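Local structure of axin interactor, dorsalization-associated protein (Danio rerio, 2QZQ) at residues A85-F90 and T127-K132. The protein binds axin and disrupts its homodimerization, thereby inhibiting axin-mediated JNK activation and acting as a ventralizing factor in the embryo. Sequence-based numbering, arbitrary orientation.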
ATOM      1  N   ALA A  85      -3.097   3.717 -10.497  1.00 21.20           N
ATOM      2  CA  ALA A  85      -3.266   2.701  -9.465  1.00 20.29           C
ATOM      3  C   ALA A  85      -2.458   3.109  -8.237  1.00 19.58           C
ATOM      4  O   ALA A  85      -1.418   3.771  -8.349  1.00 18.67           O
ATOM      5  CB  ALA A  85      -2.801   1.357  -9.958  1.00 20.80           C
ATOM      6  N   ILE A  86      -2.957   2.721  -7.077  1.00 18.39           N
ATOM      7  CA  ILE A  86      -2.253   2.913  -5.816  1.00 17.90           C
ATOM      8  C   ILE A  86      -1.537   1.587  -5.470  1.00 17.32           C
ATOM      9  O   ILE A  86      -2.179   0.525  -5.387  1.00 16.58           O
ATOM     10  CB  ILE A  86      -3.233   3.299  -4.680  1.00 17.37           C
ATOM     11  CG1 ILE A  86      -4.166   4.458  -5.116  1.00 17.60           C
ATOM     12  CG2 ILE A  86      -2.479   3.717  -3.391  1.00 17.07           C
ATOM     13  CD1 ILE A  86      -5.212   4.794  -4.069  1.00 18.91           C
ATOM     14  N   PHE A  87      -0.228   1.673  -5.244  1.00 17.15           N
ATOM     15  CA  PHE A  87       0.605   0.519  -4.884  1.00 16.62           C
ATOM     16  C   PHE A  87       0.971   0.528  -3.415  1.00 16.43           C
ATOM     17  O   PHE A  87       1.140   1.586  -2.826  1.00 16.38           O
ATOM     18  CB  PHE A  87       1.899   0.565  -5.696  1.00 16.93           C
ATOM     19  CG  PHE A  87       1.747   0.029  -7.071  1.00 16.97           C
ATOM     20  CD1 PHE A  87       2.085  -1.286  -7.345  1.00 14.91           C
ATOM     21  CD2 PHE A  87       1.247   0.832  -8.092  1.00 18.92           C
ATOM     22  CE1 PHE A  87       1.909  -1.813  -8.672  1.00 19.31           C
ATOM     23  CE2 PHE A  87       1.070   0.325  -9.387  1.00 18.67           C
ATOM     24  CZ  PHE A  87       1.405  -1.000  -9.666  1.00 17.21           C
ATOM     25  N   PHE A  88       1.085  -0.670  -2.833  1.00 15.20           N
ATOM     26  CA  PHE A  88       1.480  -0.874  -1.461  1.00 14.97           C
ATOM     27  C   PHE A  88       2.574  -1.916  -1.560  1.00 15.35           C
ATOM     28  O   PHE A  88       2.299  -3.033  -1.999  1.00 14.57           O
ATOM     29  CB  PHE A  88       0.319  -1.434  -0.623  1.00 15.76           C
ATOM     30  CG  PHE A  88      -0.934  -0.626  -0.751  1.00 16.21           C
ATOM     31  CD1 PHE A  88      -1.221   0.381   0.153  1.00 16.88           C
ATOM     32  CD2 PHE A  88      -1.788  -0.826  -1.838  1.00 18.97           C
ATOM     33  CE1 PHE A  88      -2.384   1.172  -0.000  1.00 20.67           C
ATOM     34  CE2 PHE A  88      -2.930  -0.060  -1.983  1.00 19.48           C
ATOM     35  CZ  PHE A  88      -3.214   0.951  -1.080  1.00 18.53           C
ATOM     36  N   GLU A  89       3.800  -1.506  -1.253  1.00 15.01           N
ATOM     37  CA  GLU A  89       4.969  -2.408  -1.312  1.00 15.51           C
ATOM     38  C   GLU A  89       5.416  -2.675   0.106  1.00 15.23           C
ATOM     39  O   GLU A  89       5.726  -1.739   0.819  1.00 15.81           O
ATOM     40  CB  GLU A  89       6.116  -1.759  -2.063  1.00 14.98           C
ATOM     41  CG  GLU A  89       5.850  -1.542  -3.549  1.00 16.75           C
ATOM     42  CD  GLU A  89       7.009  -0.845  -4.213  1.00 19.84           C
ATOM     43  OE1 GLU A  89       7.123   0.391  -4.048  1.00 21.89           O
ATOM     44  OE2 GLU A  89       7.802  -1.539  -4.870  1.00 20.29           O
ATOM     45  N   PHE A  90       5.444  -3.948   0.486  1.00 15.08           N
ATOM     46  CA  PHE A  90       5.861  -4.357   1.807  1.00 15.52           C
ATOM     47  C   PHE A  90       7.368  -4.578   1.777  1.00 15.55           C
ATOM     48  O   PHE A  90       7.877  -5.363   0.974  1.00 14.94           O
ATOM     49  CB  PHE A  90       5.142  -5.621   2.225  1.00 15.67           C
ATOM     50  CG  PHE A  90       5.580  -6.156   3.565  1.00 15.73           C
ATOM     51  CD1 PHE A  90       4.930  -5.775   4.717  1.00 14.17           C
ATOM     52  CD2 PHE A  90       6.669  -7.038   3.652  1.00 13.72           C
ATOM     53  CE1 PHE A  90       5.351  -6.283   5.960  1.00 17.24           C
ATOM     54  CE2 PHE A  90       7.089  -7.536   4.853  1.00 14.81           C
ATOM     55  CZ  PHE A  90       6.424  -7.164   6.023  1.00 15.85           C
ATOM     56  N   THR A 127       8.314  -5.502  -7.862  1.00 19.86           N
ATOM     57  CA  THR A 127       7.068  -4.789  -8.135  1.00 19.18           C
ATOM     58  C   THR A 127       6.971  -4.496  -9.627  1.00 19.80           C
ATOM     59  O   THR A 127       7.935  -4.001 -10.230  1.00 19.56           O
ATOM     60  CB  THR A 127       6.976  -3.503  -7.319  1.00 19.64           C
ATOM     61  OG1 THR A 127       7.178  -3.822  -5.934  1.00 17.93           O
ATOM     62  CG2 THR A 127       5.570  -2.875  -7.456  1.00 19.27           C
ATOM     63  N   ASP A 128       5.824  -4.819 -10.225  1.00 19.50           N
ATOM     64  CA  ASP A 128       5.556  -4.370 -11.582  1.00 19.40           C
ATOM     65  C   ASP A 128       4.587  -3.225 -11.462  1.00 19.47           C
ATOM     66  O   ASP A 128       3.381  -3.442 -11.247  1.00 18.20           O
ATOM     67  CB  ASP A 128       4.961  -5.499 -12.426  1.00 19.80           C
ATOM     68  CG  ASP A 128       4.691  -5.080 -13.888  1.00 20.76           C
ATOM     69  OD1 ASP A 128       4.914  -3.917 -14.272  1.00 19.72           O
ATOM     70  OD2 ASP A 128       4.226  -5.935 -14.649  1.00 24.10           O
ATOM     71  N   PHE A 129       5.123  -2.004 -11.582  1.00 19.17           N
ATOM     72  CA  PHE A 129       4.338  -0.793 -11.494  1.00 19.87           C
ATOM     73  C   PHE A 129       3.403  -0.557 -12.674  1.00 19.86           C
ATOM     74  O   PHE A 129       2.541   0.308 -12.612  1.00 21.05           O
ATOM     75  CB  PHE A 129       5.240   0.422 -11.262  1.00 20.68           C
ATOM     76  CG  PHE A 129       5.862   0.465  -9.882  1.00 19.34           C
ATOM     77  CD1 PHE A 129       5.066   0.525  -8.745  1.00 19.56           C
ATOM     78  CD2 PHE A 129       7.248   0.453  -9.731  1.00 21.81           C
ATOM     79  CE1 PHE A 129       5.646   0.603  -7.477  1.00 17.55           C
ATOM     80  CE2 PHE A 129       7.831   0.528  -8.471  1.00 19.62           C
ATOM     81  CZ  PHE A 129       7.020   0.595  -7.345  1.00 17.99           C
ATOM     82  N   LYS A 130       3.537  -1.370 -13.718  1.00 20.42           N
ATOM     83  CA  LYS A 130       2.541  -1.395 -14.794  1.00 20.35           C
ATOM     84  C   LYS A 130       1.497  -2.505 -14.583  1.00 20.82           C
ATOM     85  O   LYS A 130       0.511  -2.568 -15.328  1.00 19.61           O
ATOM     86  CB  LYS A 130       3.234  -1.550 -16.149  1.00 21.50           C
ATOM     87  CG  LYS A 130       4.096  -0.341 -16.541  1.00 22.55           C
ATOM     88  CD  LYS A 130       4.870  -0.665 -17.778  1.00 29.53           C
ATOM     89  CE  LYS A 130       5.835   0.456 -18.116  1.00 31.93           C
ATOM     90  NZ  LYS A 130       6.657   0.063 -19.280  1.00 36.27           N
ATOM     91  N   ARG A 131       1.697  -3.326 -13.535  1.00 19.82           N
ATOM     92  CA  ARG A 131       0.835  -4.489 -13.193  1.00 21.12           C
ATOM     93  C   ARG A 131       0.405  -5.367 -14.392  1.00 21.67           C
ATOM     94  O   ARG A 131      -0.727  -5.824 -14.500  1.00 21.98           O
ATOM     95  CB  ARG A 131      -0.344  -4.117 -12.259  1.00 21.47           C
ATOM     96  CG  ARG A 131      -1.293  -3.029 -12.711  1.00 22.54           C
ATOM     97  CD  ARG A 131      -0.880  -1.622 -12.263  1.00 23.58           C
ATOM     98  NE  ARG A 131      -1.850  -0.618 -12.729  1.00 25.45           N
ATOM     99  CZ  ARG A 131      -1.550   0.642 -13.078  1.00 25.64           C
ATOM    100  NH1 ARG A 131      -0.290   1.120 -13.040  1.00 24.57           N
ATOM    101  NH2 ARG A 131      -2.528   1.439 -13.441  1.00 24.31           N
ATOM    102  N   LYS A 132       1.360  -5.593 -15.279  1.00 22.06           N
ATOM    103  CA  LYS A 132       1.157  -6.373 -16.504  1.00 23.09           C
ATOM    104  C   LYS A 132       1.413  -7.863 -16.286  1.00 21.95           C
ATOM    105  O   LYS A 132       0.754  -8.702 -16.895  1.00 22.19           O
ATOM    106  CB  LYS A 132       2.128  -5.867 -17.577  1.00 23.38           C
ATOM    107  CG  LYS A 132       1.894  -4.440 -18.071  1.00 26.79           C
ATOM    108  CD  LYS A 132       0.436  -4.181 -18.310  1.00 32.29           C
ATOM    109  CE  LYS A 132       0.210  -3.275 -19.509  1.00 35.68           C
ATOM    110  NZ  LYS A 132      -1.163  -3.572 -20.008  1.00 36.62           N
TER
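Glu89 OE2 accepts a 2.6 Å hydrogen bond from Thr127 OG1, which reaches it on the anti side and somewhat out of the carboxylate plane. Threonine suits this place because it has two working branches: while the hydroxyl holds the carboxylate, Thr127 CG2 lies over one face of the Phe129 ring, toward its rim, and 3.8 Å from Phe87 CD1. Glu89 also meets Phe129, whose CZ comes 3.3 Å from Glu89 OE1 near the ring plane, where the slightly positive C-H rim would suit a carboxylate oxygen. With CG beside the backbone N (chi1 -70°), the Phe129 side chain carries its CD1 edge over the centre of the Phe87 face. The result is an edge-to-face pair with centroids 5.0 Å apart and planes at 72°. Asp128 O, Phe129 O and Arg131 CD also gather round Phe87. An alanine in place of Phe87 would probably leave the Phe129 edge without its aromatic face and open a gap between strand and turn. Arg131 lays its guanidinium flat over Ala85, whose small CB sits 3.4 Å from Arg131 CZ. Arg131 NH1 donates in the guanidinium plane to Phe129 O (3.0 Å), and NE forms a salt bridge with Glu109 of the adjoining strand. Asp128 OD1 accepts from Lys130 N in an Asx turn, and Asp128 O takes Arg131 N, closing a type I beta turn. In this C-terminal domain, the loop between strands 116-124 and 144-151 lies over the outward face of strand 85-94, whose alternation, Ala85, Phe87 and Glu89 to the loop and Phe88 away, is that of a strand in a C2-type beta sandwich.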